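PDB 3GT5: N-acetylglucosamine 2-epimerase from Xylella fastidiosa, which probably epimerises or isomerises a sugar, in the manner of N-acylglucosamine 2-epimerases, although its own substrate is not established. Local coordinates for residues G31-Y36 and H48-S54; R56-N60 and T375-G381; L81-R85 and V118-Y122; Y351-R356 and E368-K374. All blocks are in the same frame, centred on the assembly; numbering follows the deposited sequence.

From the N terminus, contact 1 closes first: the loop 31-36 after helix 8-22 folds onto strand 48-50 and the start of helix 51-68. The same helix opens contact 2 two residues later, and this pairing is not completed until 375-381, which brings the last helix, 377-387, beside an early one. Contacts 3 and 4 both fall within that long span, one after the other: contact 3 joins helices 71-88 and 112-127, and contact 4 joins two loops flanking strand 357-358. Contact 1 touches the other three, through F57, Y83 and G373 among others, whereas contacts 3 and 4 stay about 10 Å apart at their nearest atoms.

Contact 1: G31-Y36 and H48-S54; sequences GGFFHY and HRHLVSS
At the junction where strand 48-50 turns into helix 51-68, the imidazole of H35 is sandwiched between R49 and S53. S53 CB lies 3.4 Å from the centroid of the H35 ring and R49 CD sits 3.6 Å from it over the opposite face, both CH-pi contacts close to the ring normal. H35 CG stands anti to the carbonyl carbon (chi1 -64°), and the ring presents ND1 to the strand: H50 N donates to H35 ND1 over 3.0 Å, almost straight at 171° and in the ring plane. A water bridges H35 NE2, F33 N and S54 OG, and S54 OG also bonds H88. R49 reaches back over the loop, and its NH1 bonds G31 O at 3.0 Å in the guanidinium plane, while NH2 forms a salt bridge with D28. At the far end Y36 OH and H48 ND1 share a hydrogen bond of 3.0 Å; H48 NE2 is held by E106. H50 itself N-caps the helix, its ND1 accepting from V52 N. Strand 99-101 pairs with 48-50 beside this junction, helix 71-88 packs Y83 on R49 and S54, and S53 OG bonds G373 N of the loop before helix 377-387.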
loop_
_atom_site.group_PDB
_atom_site.type_symbol
_atom_site.label_atom_id
_atom_site.label_comp_id
_atom_site.label_asym_id
_atom_site.label_seq_id
_atom_site.Cartn_x
_atom_site.Cartn_y
_atom_site.Cartn_z
ATOM N N GLY A 31 3.773 15.914 18.426
ATOM C CA GLY A 31 2.667 15.604 17.495
ATOM C C GLY A 31 3.093 14.674 16.344
ATOM O O GLY A 31 4.058 14.960 15.618
ATOM N N GLY A 32 2.367 13.554 16.202
ATOM C CA GLY A 32 2.567 12.594 15.115
ATOM C C GLY A 32 3.927 11.905 15.145
ATOM O O GLY A 32 4.543 11.729 16.217
ATOM N N PHE A 33 4.407 11.568 13.947
ATOM C CA PHE A 33 5.649 10.845 13.753
ATOM C C PHE A 33 6.575 11.628 12.842
ATOM O O PHE A 33 6.116 12.397 11.977
ATOM C CB PHE A 33 5.360 9.471 13.126
ATOM C CG PHE A 33 4.356 8.662 13.873
ATOM C CD1 PHE A 33 4.709 7.930 15.011
ATOM C CD2 PHE A 33 3.037 8.655 13.485
ATOM C CE1 PHE A 33 3.730 7.142 15.698
ATOM C CE2 PHE A 33 2.080 7.930 14.187
ATOM C CZ PHE A 33 2.438 7.168 15.290
ATOM N N PHE A 34 7.879 11.413 13.011
ATOM C CA PHE A 34 8.864 11.889 12.045
ATOM C C PHE A 34 8.740 10.979 10.804
ATOM O O PHE A 34 8.464 9.767 10.917
ATOM C CB PHE A 34 10.278 11.825 12.603
ATOM C CG PHE A 34 10.453 12.605 13.864
ATOM C CD1 PHE A 34 10.450 14.015 13.836
ATOM C CD2 PHE A 34 10.605 11.954 15.085
ATOM C CE1 PHE A 34 10.601 14.757 15.019
ATOM C CE2 PHE A 34 10.746 12.707 16.267
ATOM C CZ PHE A 34 10.749 14.103 16.217
ATOM N N HIS A 35 8.950 11.552 9.629
ATOM C CA HIS A 35 8.691 10.845 8.365
ATOM C C HIS A 35 9.915 10.594 7.460
ATOM O O HIS A 35 9.768 10.000 6.401
ATOM C CB HIS A 35 7.609 11.589 7.574
ATOM C CG HIS A 35 6.282 11.609 8.259
ATOM N ND1 HIS A 35 5.224 12.366 7.810
ATOM C CD2 HIS A 35 5.838 10.963 9.363
ATOM C CE1 HIS A 35 4.181 12.173 8.596
ATOM N NE2 HIS A 35 4.515 11.304 9.533
ATOM N N TYR A 36 11.113 11.031 7.870
ATOM C CA TYR A 36 12.303 10.891 7.036
ATOM C C TYR A 36 13.452 10.286 7.851
ATOM O O TYR A 36 13.953 10.922 8.801
ATOM C CB TYR A 36 12.709 12.261 6.486
ATOM C CG TYR A 36 11.753 12.874 5.462
ATOM C CD1 TYR A 36 11.979 12.754 4.092
ATOM C CD2 TYR A 36 10.653 13.595 5.871
ATOM C CE1 TYR A 36 11.130 13.328 3.166
ATOM C CE2 TYR A 36 9.788 14.166 4.959
ATOM C CZ TYR A 36 10.047 14.039 3.604
ATOM O OH TYR A 36 9.200 14.632 2.712
ATOM N N HIS A 48 9.070 18.359 7.915
ATOM C CA HIS A 48 8.154 18.100 6.801
ATOM C C HIS A 48 7.369 16.818 7.098
ATOM O O HIS A 48 7.981 15.799 7.463
ATOM C CB HIS A 48 8.888 17.938 5.480
ATOM C CG HIS A 48 7.982 18.069 4.288
ATOM N ND1 HIS A 48 7.488 16.993 3.586
ATOM C CD2 HIS A 48 7.438 19.173 3.712
ATOM C CE1 HIS A 48 6.680 17.429 2.629
ATOM N NE2 HIS A 48 6.635 18.748 2.687
ATOM N N ARG A 49 6.038 16.876 6.945
ATOM C CA ARG A 49 5.170 15.717 7.188
ATOM C C ARG A 49 4.219 15.458 6.003
ATOM O O ARG A 49 3.750 16.384 5.321
ATOM C CB ARG A 49 4.367 15.893 8.487
ATOM C CG ARG A 49 5.205 16.116 9.759
ATOM C CD ARG A 49 6.027 14.900 10.191
ATOM N NE ARG A 49 6.956 15.343 11.238
ATOM C CZ ARG A 49 6.676 15.444 12.536
ATOM N NH1 ARG A 49 5.498 15.111 13.037
ATOM N NH2 ARG A 49 7.606 15.933 13.356
ATOM N N HIS A 50 3.964 14.175 5.768
ATOM C CA HIS A 50 3.182 13.721 4.664
ATOM C C HIS A 50 2.021 12.874 5.156
ATOM O O HIS A 50 2.197 11.945 5.983
ATOM C CB HIS A 50 4.046 12.877 3.705
ATOM C CG HIS A 50 3.470 12.760 2.331
ATOM N ND1 HIS A 50 2.282 12.093 2.056
ATOM C CD2 HIS A 50 3.886 13.290 1.158
ATOM C CE1 HIS A 50 2.041 12.156 0.753
ATOM N NE2 HIS A 50 2.990 12.895 0.186
ATOM N N LEU A 51 0.850 13.139 4.587
ATOM C CA LEU A 51 -0.346 12.395 4.986
ATOM C C LEU A 51 -0.163 10.895 4.842
ATOM O O LEU A 51 -0.649 10.163 5.686
ATOM C CB LEU A 51 -1.569 12.851 4.171
ATOM C CG LEU A 51 -2.902 12.224 4.507
ATOM C CD1 LEU A 51 -3.351 12.550 5.945
ATOM C CD2 LEU A 51 -3.929 12.704 3.452
ATOM N N VAL A 52 0.505 10.429 3.787
ATOM C CA VAL A 52 0.672 8.977 3.553
ATOM C C VAL A 52 1.522 8.355 4.704
ATOM O O VAL A 52 1.206 7.255 5.145
ATOM C CB VAL A 52 1.227 8.657 2.091
ATOM C CG1 VAL A 52 1.555 7.128 1.906
ATOM C CG2 VAL A 52 0.177 9.088 1.008
ATOM N N SER A 53 2.572 9.021 5.167
ATOM C CA SER A 53 3.303 8.513 6.363
ATOM C C SER A 53 2.490 8.576 7.666
ATOM O O SER A 53 2.473 7.601 8.473
ATOM C CB SER A 53 4.676 9.175 6.518
ATOM O OG SER A 53 5.573 8.612 5.590
ATOM N N SER A 54 1.821 9.702 7.901
ATOM C CA SER A 54 1.008 9.870 9.119
ATOM C C SER A 54 -0.012 8.727 9.262
ATOM O O SER A 54 -0.217 8.181 10.353
ATOM C CB SER A 54 0.251 11.221 9.131
ATOM O OG SER A 54 1.137 12.318 9.268
HETATM O O HOH W 1 2.475 11.633 11.612
HETATM O O HOH W 2 7.906 8.015 6.581
HETATM O O HOH W 3 9.403 14.585 9.410
#

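Contact 2: R56-N60 and T375-G381; sequences RFVFN and TDYHTMG
Two hydrogen bonds tie the carboxamide of N60 to T375. N60 ND2 donates to T375 O at 2.9 Å with an N-H...O angle of 157°, and T375 OG1 donates to N60 OD1 at 3.1 Å, tilted off the carbonyl plane. Gripped at both ends, the amide has its flip settled. The T375 hydroxyl stands between the backbone N and the carbonyl carbon, a rotamer that also sends CG2 over the face of F57, 3.8 Å from the ring centroid. R56 runs extended from CG to NE along Y377, whose CD2 lies 3.5 Å from R56 NE over one face of the guanidinium, the two planes only modestly inclined. Beyond it, one water joins R56 NH2 to H378 NE2; H378 ND1 bonds E314, and Y377 OH bonds E180. Y377 turns its edge onto the face of F59 in a T-shaped pair, centroids 5.0 Å apart and planes at 78°, while M380 CE rests 3.5 Å from N60 ND2. The axes of the short helical segments lie 10.0 Å apart, at 23°. Such near-parallel directions are what neighbouring inner helices of an (alpha/alpha)6 barrel show, so the last helix probably closes the ring on an early one.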
loop_
_atom_site.group_PDB
_atom_site.type_symbol
_atom_site.label_atom_id
_atom_site.label_comp_id
_atom_site.label_asym_id
_atom_site.label_seq_id
_atom_site.Cartn_x
_atom_site.Cartn_y
_atom_site.Cartn_z
ATOM N N ARG A 56 0.062 5.665 7.431
ATOM C CA ARG A 56 0.702 4.350 7.382
ATOM C C ARG A 56 1.301 3.974 8.731
ATOM O O ARG A 56 1.294 2.808 9.103
ATOM C CB ARG A 56 1.763 4.289 6.273
ATOM C CG ARG A 56 1.128 4.067 4.888
ATOM C CD ARG A 56 2.174 4.060 3.803
ATOM N NE ARG A 56 1.565 3.907 2.481
ATOM C CZ ARG A 56 2.271 3.772 1.352
ATOM N NH1 ARG A 56 3.592 3.690 1.401
ATOM N NH2 ARG A 56 1.645 3.641 0.181
ATOM N N PHE A 57 1.850 4.946 9.463
ATOM C CA PHE A 57 2.384 4.630 10.805
ATOM C C PHE A 57 1.283 4.186 11.780
ATOM O O PHE A 57 1.531 3.385 12.656
ATOM C CB PHE A 57 3.107 5.804 11.424
ATOM C CG PHE A 57 4.577 5.868 11.116
ATOM C CD1 PHE A 57 5.444 4.876 11.561
ATOM C CD2 PHE A 57 5.101 6.965 10.451
ATOM C CE1 PHE A 57 6.814 4.959 11.288
ATOM C CE2 PHE A 57 6.479 7.056 10.182
ATOM C CZ PHE A 57 7.321 6.044 10.612
ATOM N N VAL A 58 0.063 4.703 11.637
ATOM C CA VAL A 58 -1.065 4.171 12.426
ATOM C C VAL A 58 -1.304 2.697 12.103
ATOM O O VAL A 58 -1.486 1.882 12.999
ATOM C CB VAL A 58 -2.338 4.971 12.155
ATOM C CG1 VAL A 58 -3.616 4.288 12.730
ATOM C CG2 VAL A 58 -2.206 6.358 12.698
ATOM N N PHE A 59 -1.284 2.324 10.823
ATOM C CA PHE A 59 -1.362 0.911 10.430
ATOM C C PHE A 59 -0.236 0.075 11.091
ATOM O O PHE A 59 -0.527 -0.979 11.658
ATOM C CB PHE A 59 -1.355 0.778 8.877
ATOM C CG PHE A 59 -1.216 -0.611 8.367
ATOM C CD1 PHE A 59 -2.332 -1.306 7.939
ATOM C CD2 PHE A 59 0.041 -1.210 8.251
ATOM C CE1 PHE A 59 -2.217 -2.591 7.419
ATOM C CE2 PHE A 59 0.168 -2.531 7.739
ATOM C CZ PHE A 59 -0.975 -3.204 7.318
ATOM N N ASN A 60 1.024 0.524 10.969
ATOM C CA ASN A 60 2.225 -0.168 11.491
ATOM C C ASN A 60 1.919 -0.560 12.938
ATOM O O ASN A 60 2.075 -1.704 13.356
ATOM C CB ASN A 60 3.439 0.769 11.606
ATOM C CG ASN A 60 4.217 1.009 10.317
ATOM O OD1 ASN A 60 3.780 0.671 9.208
ATOM N ND2 ASN A 60 5.449 1.591 10.484
ATOM N N THR A 375 6.984 3.640 5.455
ATOM C CA THR A 375 6.986 3.297 6.856
ATOM C C THR A 375 7.202 1.823 7.026
ATOM O O THR A 375 7.103 1.318 8.135
ATOM C CB THR A 375 5.673 3.709 7.583
ATOM O OG1 THR A 375 4.635 2.807 7.189
ATOM C CG2 THR A 375 5.323 5.120 7.247
ATOM N N ASP A 376 7.539 1.117 5.945
ATOM C CA ASP A 376 7.496 -0.356 5.909
ATOM C C ASP A 376 6.105 -0.963 6.218
ATOM O O ASP A 376 5.975 -2.123 6.622
ATOM C CB ASP A 376 8.618 -0.956 6.799
ATOM C CG ASP A 376 9.986 -0.855 6.126
ATOM O OD1 ASP A 376 10.424 -1.855 5.519
ATOM O OD2 ASP A 376 10.584 0.224 6.173
ATOM N N TYR A 377 5.067 -0.158 6.038
ATOM C CA TYR A 377 3.692 -0.651 5.906
ATOM C C TYR A 377 3.619 -1.760 4.859
ATOM O O TYR A 377 2.997 -2.794 5.096
ATOM C CB TYR A 377 2.702 0.535 5.626
ATOM C CG TYR A 377 1.660 0.243 4.537
ATOM C CD1 TYR A 377 0.404 -0.297 4.842
ATOM C CD2 TYR A 377 1.946 0.504 3.238
ATOM C CE1 TYR A 377 -0.552 -0.534 3.833
ATOM C CE2 TYR A 377 1.042 0.278 2.230
ATOM C CZ TYR A 377 -0.189 -0.252 2.511
ATOM O OH TYR A 377 -1.017 -0.457 1.431
ATOM N N HIS A 378 4.303 -1.620 3.716
ATOM C CA HIS A 378 4.229 -2.654 2.711
ATOM C C HIS A 378 4.921 -3.943 3.152
ATOM O O HIS A 378 4.421 -5.035 2.826
ATOM C CB HIS A 378 4.897 -2.258 1.387
ATOM C CG HIS A 378 4.114 -1.326 0.539
ATOM N ND1 HIS A 378 3.049 -1.733 -0.230
ATOM C CD2 HIS A 378 4.278 -0.004 0.290
ATOM C CE1 HIS A 378 2.599 -0.707 -0.931
ATOM N NE2 HIS A 378 3.321 0.356 -0.628
ATOM N N THR A 379 6.067 -3.851 3.850
ATOM C CA THR A 379 6.811 -5.063 4.162
ATOM C C THR A 379 6.229 -5.795 5.379
ATOM O O THR A 379 6.016 -7.009 5.360
ATOM C CB THR A 379 8.301 -4.744 4.330
ATOM O OG1 THR A 379 8.475 -3.850 5.441
ATOM C CG2 THR A 379 8.780 -4.079 3.073
ATOM N N MET A 380 5.986 -5.057 6.443
ATOM C CA MET A 380 5.278 -5.613 7.603
ATOM C C MET A 380 3.866 -6.053 7.262
ATOM O O MET A 380 3.430 -7.125 7.695
ATOM C CB MET A 380 5.251 -4.623 8.767
ATOM C CG MET A 380 6.623 -4.415 9.500
ATOM S SD MET A 380 6.589 -3.357 11.018
ATOM C CE MET A 380 6.315 -1.742 10.206
ATOM N N GLY A 381 3.168 -5.264 6.465
ATOM C CA GLY A 381 1.838 -5.652 5.962
ATOM C C GLY A 381 1.793 -6.970 5.186
ATOM O O GLY A 381 0.859 -7.758 5.336
HETATM O O HOH W 4 3.204 2.838 -2.057
#

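Contact 3: L81-R85 and V118-Y122; sequences LSYVR and VMLAY
L81 CD2 fills the apolar centre, meeting the edge of the Y122 ring at CD1 (3.7 Å) and reaching A121 CB at 4.2 Å. Next to it V84 points toward helix 112-127: its CG1, anti to the backbone N, lies 4.4 Å from V118 CG2 and 4.3 Å from Y122 CE1. The axes of the short segments are 11.3 Å apart, a gap bridged largely by Y122. That ring extends across to helix 71-88 with its hydroxyl against R85. R85 CG passes 3.3 Å from Y122 OH, and the bend at chi3 (62°) folds the guanidinium back so that NH1 donates to the same oxygen over 2.8 Å. The bond is somewhat bent, and the guanidinium plane is turned 61° from the tyrosine ring. NH1 also forms a salt bridge with E139 of helix 133-147, and Y122 OH has a second partner in the hydroxyl of Y96. W136, on the same helix as E139, meets both the R85 cation and the Y122 ring. The segments run roughly antiparallel, at 141°, as neighbouring helices commonly do in the alpha-helical barrel, or toroid, of the six-hairpin fold.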
loop_
_atom_site.group_PDB
_atom_site.type_symbol
_atom_site.label_atom_id
_atom_site.label_comp_id
_atom_site.label_asym_id
_atom_site.label_seq_id
_atom_site.Cartn_x
_atom_site.Cartn_y
_atom_site.Cartn_z
ATOM N N LEU A 81 -3.381 8.789 15.396
ATOM C CA LEU A 81 -4.726 9.218 15.015
ATOM C C LEU A 81 -5.037 10.663 15.445
ATOM O O LEU A 81 -5.726 11.391 14.716
ATOM C CB LEU A 81 -5.777 8.253 15.536
ATOM C CG LEU A 81 -5.822 6.911 14.828
ATOM C CD1 LEU A 81 -6.599 5.934 15.632
ATOM C CD2 LEU A 81 -6.444 7.065 13.385
ATOM N N SER A 82 -4.528 11.107 16.605
ATOM C CA SER A 82 -4.689 12.500 16.992
ATOM C C SER A 82 -4.062 13.446 15.972
ATOM O O SER A 82 -4.638 14.462 15.632
ATOM C CB SER A 82 -4.099 12.823 18.386
ATOM O OG SER A 82 -4.746 12.003 19.332
ATOM N N TYR A 83 -2.878 13.121 15.507
ATOM C CA TYR A 83 -2.254 13.938 14.499
ATOM C C TYR A 83 -3.084 14.019 13.196
ATOM O O TYR A 83 -3.240 15.098 12.628
ATOM C CB TYR A 83 -0.865 13.415 14.187
ATOM C CG TYR A 83 0.020 14.419 13.508
ATOM C CD1 TYR A 83 0.514 15.532 14.198
ATOM C CD2 TYR A 83 0.367 14.274 12.184
ATOM C CE1 TYR A 83 1.362 16.445 13.581
ATOM C CE2 TYR A 83 1.199 15.173 11.555
ATOM C CZ TYR A 83 1.699 16.266 12.261
ATOM O OH TYR A 83 2.521 17.155 11.623
ATOM N N VAL A 84 -3.604 12.881 12.748
ATOM C CA VAL A 84 -4.451 12.833 11.538
ATOM C C VAL A 84 -5.685 13.704 11.737
ATOM O O VAL A 84 -6.008 14.548 10.879
ATOM C CB VAL A 84 -4.828 11.358 11.144
ATOM C CG1 VAL A 84 -5.849 11.334 9.964
ATOM C CG2 VAL A 84 -3.602 10.563 10.730
ATOM N N ARG A 85 -6.329 13.594 12.906
ATOM C CA ARG A 85 -7.577 14.337 13.107
ATOM C C ARG A 85 -7.437 15.809 13.519
ATOM O O ARG A 85 -8.297 16.617 13.162
ATOM C CB ARG A 85 -8.491 13.571 14.059
ATOM C CG ARG A 85 -9.001 12.309 13.435
ATOM C CD ARG A 85 -10.194 11.719 14.076
ATOM N NE ARG A 85 -11.395 12.544 14.059
ATOM C CZ ARG A 85 -12.245 12.695 13.041
ATOM N NH1 ARG A 85 -12.018 12.143 11.850
ATOM N NH2 ARG A 85 -13.339 13.440 13.201
ATOM N N VAL A 118 -6.347 7.401 4.939
ATOM C CA VAL A 118 -7.135 7.825 6.094
ATOM C C VAL A 118 -8.170 6.770 6.488
ATOM O O VAL A 118 -8.273 6.421 7.690
ATOM C CB VAL A 118 -7.781 9.188 5.793
ATOM C CG1 VAL A 118 -8.890 9.524 6.854
ATOM C CG2 VAL A 118 -6.692 10.353 5.735
ATOM N N MET A 119 -8.919 6.222 5.503
ATOM C CA MET A 119 -9.909 5.130 5.747
ATOM C C MET A 119 -9.230 3.907 6.379
ATOM O O MET A 119 -9.722 3.324 7.357
ATOM C CB MET A 119 -10.707 4.756 4.499
ATOM C CG MET A 119 -11.745 3.687 4.750
ATOM S SD MET A 119 -13.156 4.205 5.899
ATOM C CE MET A 119 -14.361 4.713 4.617
ATOM N N LEU A 120 -8.059 3.556 5.866
ATOM C CA LEU A 120 -7.297 2.464 6.424
ATOM C C LEU A 120 -6.875 2.756 7.872
ATOM O O LEU A 120 -7.031 1.860 8.743
ATOM C CB LEU A 120 -6.058 2.192 5.560
ATOM C CG LEU A 120 -5.190 1.023 6.039
ATOM C CD1 LEU A 120 -5.943 -0.323 5.922
ATOM C CD2 LEU A 120 -3.853 0.951 5.262
ATOM N N ALA A 121 -6.379 3.969 8.147
ATOM C CA ALA A 121 -5.950 4.321 9.515
ATOM C C ALA A 121 -7.164 4.236 10.478
ATOM O O ALA A 121 -7.070 3.736 11.618
ATOM C CB ALA A 121 -5.303 5.708 9.581
ATOM N N TYR A 122 -8.302 4.760 10.050
ATOM C CA TYR A 122 -9.492 4.724 10.932
ATOM C C TYR A 122 -9.979 3.284 11.147
ATOM O O TYR A 122 -10.424 2.941 12.266
ATOM C CB TYR A 122 -10.617 5.603 10.364
ATOM C CG TYR A 122 -10.356 7.100 10.372
ATOM C CD1 TYR A 122 -9.453 7.711 11.267
ATOM C CD2 TYR A 122 -11.065 7.948 9.511
ATOM C CE1 TYR A 122 -9.214 9.073 11.249
ATOM C CE2 TYR A 122 -10.862 9.335 9.537
ATOM C CZ TYR A 122 -9.948 9.890 10.416
ATOM O OH TYR A 122 -9.721 11.250 10.426
#

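Contact 4: Y351-R356 and E368-K374; sequences YGAWYR and EKSPAGK
K369 sends its side chain across 351-356, starting from CB with CG anti to the backbone N (chi1 177°). CG comes first to the backbone, 3.3 Å from W354 O; CD follows at 4.1 Å from A353 CB, and the bend at chi3 (-85°) carries CE past the Y355 ring, 4.1 Å from its CD1. The ammonium ends on G352 O, NZ donating over 2.8 Å near the carbonyl direction (C=O...N angle 159°). The same NZ pairs with D348 in a salt bridge and bonds D39 O, so this buried charge is held by three oxygens. K374, its chain extended as far as CE, also reaches this loop: its NZ donates to W354 O at 2.8 Å and, on its own segment, to K369 O and S370 OG, with D376 as its charged partner. Thus W354 O takes a lysine bond beside the aliphatic part of another lysine. R356 completes the packing with CD 3.8 Å from P371 CD, while two waters link its N and NE to E368 O. Helix 8-22 packs F21 on A353 and K369, and helix 309-326 lies against W354 and R356. Strand 36-37 pairs with S370 at a classic beta bulge formed by K369 and S370 opposite F37.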
loop_
_atom_site.group_PDB
_atom_site.type_symbol
_atom_site.label_atom_id
_atom_site.label_comp_id
_atom_site.label_asym_id
_atom_site.label_seq_id
_atom_site.Cartn_x
_atom_site.Cartn_y
_atom_site.Cartn_z
ATOM N N TYR A 351 20.517 -2.710 10.952
ATOM C CA TYR A 351 19.623 -1.793 11.617
ATOM C C TYR A 351 18.152 -2.168 11.552
ATOM O O TYR A 351 17.356 -1.653 12.351
ATOM C CB TYR A 351 19.796 -0.375 11.063
ATOM C CG TYR A 351 21.167 0.220 11.282
ATOM C CD1 TYR A 351 21.644 0.478 12.575
ATOM C CD2 TYR A 351 21.991 0.547 10.195
ATOM C CE1 TYR A 351 22.892 1.057 12.772
ATOM C CE2 TYR A 351 23.261 1.148 10.396
ATOM C CZ TYR A 351 23.699 1.376 11.684
ATOM O OH TYR A 351 24.951 1.950 11.925
ATOM N N GLY A 352 17.790 -3.037 10.602
ATOM C CA GLY A 352 16.402 -3.477 10.438
ATOM C C GLY A 352 15.656 -2.593 9.444
ATOM O O GLY A 352 16.118 -1.484 9.087
ATOM N N ALA A 353 14.501 -3.124 8.997
ATOM C CA ALA A 353 13.620 -2.499 8.013
ATOM C C ALA A 353 14.292 -2.718 6.660
ATOM O O ALA A 353 15.391 -3.260 6.596
ATOM C CB ALA A 353 13.368 -1.032 8.334
ATOM N N TRP A 354 13.608 -2.379 5.571
ATOM C CA TRP A 354 14.126 -2.615 4.236
ATOM C C TRP A 354 14.666 -1.329 3.629
ATOM O O TRP A 354 14.215 -0.215 3.953
ATOM C CB TRP A 354 12.995 -3.111 3.303
ATOM C CG TRP A 354 12.402 -4.492 3.551
ATOM C CD1 TRP A 354 12.087 -5.079 4.762
ATOM C CD2 TRP A 354 11.934 -5.406 2.549
ATOM N NE1 TRP A 354 11.504 -6.287 4.560
ATOM C CE2 TRP A 354 11.381 -6.517 3.216
ATOM C CE3 TRP A 354 11.909 -5.382 1.159
ATOM C CZ2 TRP A 354 10.859 -7.599 2.535
ATOM C CZ3 TRP A 354 11.383 -6.450 0.491
ATOM C CH2 TRP A 354 10.869 -7.546 1.161
ATOM N N TYR A 355 15.656 -1.466 2.742
ATOM C CA TYR A 355 16.053 -0.337 1.903
ATOM C C TYR A 355 14.901 -0.011 0.984
ATOM O O TYR A 355 14.141 -0.908 0.656
ATOM C CB TYR A 355 17.290 -0.638 1.090
ATOM C CG TYR A 355 18.459 -1.084 1.947
ATOM C CD1 TYR A 355 18.923 -0.289 2.969
ATOM C CD2 TYR A 355 19.077 -2.311 1.718
ATOM C CE1 TYR A 355 20.017 -0.708 3.772
ATOM C CE2 TYR A 355 20.151 -2.748 2.496
ATOM C CZ TYR A 355 20.611 -1.915 3.531
ATOM O OH TYR A 355 21.665 -2.328 4.309
ATOM N N ARG A 356 14.751 1.258 0.589
ATOM C CA ARG A 356 13.663 1.612 -0.332
ATOM C C ARG A 356 13.872 1.038 -1.755
ATOM O O ARG A 356 12.965 0.459 -2.341
ATOM C CB ARG A 356 13.402 3.107 -0.365
ATOM C CG ARG A 356 12.202 3.533 -1.221
ATOM C CD ARG A 356 11.913 5.021 -1.146
ATOM N NE ARG A 356 12.837 5.781 -2.004
ATOM C CZ ARG A 356 12.629 6.092 -3.282
ATOM N NH1 ARG A 356 13.558 6.780 -3.940
ATOM N NH2 ARG A 356 11.505 5.749 -3.911
ATOM N N GLU A 368 19.054 7.070 2.399
ATOM C CA GLU A 368 17.678 7.492 2.706
ATOM C C GLU A 368 16.723 6.302 2.708
ATOM O O GLU A 368 16.008 6.055 1.755
ATOM C CB GLU A 368 17.244 8.578 1.729
ATOM C CG GLU A 368 18.090 9.822 1.908
ATOM C CD GLU A 368 17.723 10.990 0.980
ATOM O OE1 GLU A 368 16.832 10.891 0.121
ATOM O OE2 GLU A 368 18.374 12.047 1.104
ATOM N N LYS A 369 16.753 5.544 3.804
ATOM C CA LYS A 369 16.000 4.321 3.946
ATOM C C LYS A 369 14.506 4.529 3.823
ATOM O O LYS A 369 13.840 3.793 3.118
ATOM C CB LYS A 369 16.274 3.670 5.299
ATOM C CG LYS A 369 15.466 2.411 5.591
ATOM C CD LYS A 369 16.000 1.697 6.805
ATOM C CE LYS A 369 17.154 0.758 6.533
ATOM N NZ LYS A 369 17.841 0.383 7.808
ATOM N N SER A 370 14.003 5.512 4.541
ATOM C CA SER A 370 12.561 5.734 4.598
ATOM C C SER A 370 12.284 7.220 4.506
ATOM O O SER A 370 12.116 7.895 5.510
ATOM C CB SER A 370 11.948 5.197 5.876
ATOM O OG SER A 370 12.096 3.824 5.986
ATOM N N PRO A 371 12.169 7.728 3.280
ATOM C CA PRO A 371 11.633 9.071 3.102
ATOM C C PRO A 371 10.112 9.075 3.314
ATOM O O PRO A 371 9.496 8.023 3.489
ATOM C CB PRO A 371 12.012 9.421 1.657
ATOM C CG PRO A 371 12.459 8.126 1.006
ATOM C CD PRO A 371 12.407 7.032 2.002
ATOM N N ALA A 372 9.524 10.253 3.259
ATOM C CA ALA A 372 8.078 10.438 3.401
ATOM C C ALA A 372 7.359 9.509 2.457
ATOM O O ALA A 372 7.738 9.368 1.289
ATOM C CB ALA A 372 7.704 11.874 3.106
ATOM N N GLY A 373 6.332 8.835 2.991
ATOM C CA GLY A 373 5.601 7.809 2.249
ATOM C C GLY A 373 5.985 6.387 2.677
ATOM O O GLY A 373 5.151 5.467 2.637
ATOM N N LYS A 374 7.232 6.173 3.091
ATOM C CA LYS A 374 7.673 4.801 3.462
ATOM C C LYS A 374 7.721 4.626 4.958
ATOM O O LYS A 374 8.412 5.370 5.643
ATOM C CB LYS A 374 9.042 4.478 2.869
ATOM C CG LYS A 374 9.664 3.206 3.377
ATOM C CD LYS A 374 10.785 2.700 2.442
ATOM C CE LYS A 374 11.425 1.420 2.871
ATOM N NZ LYS A 374 12.050 1.471 4.232
HETATM O O HOH W 5 16.754 3.310 0.632
HETATM O O HOH W 6 15.305 6.627 -0.763
#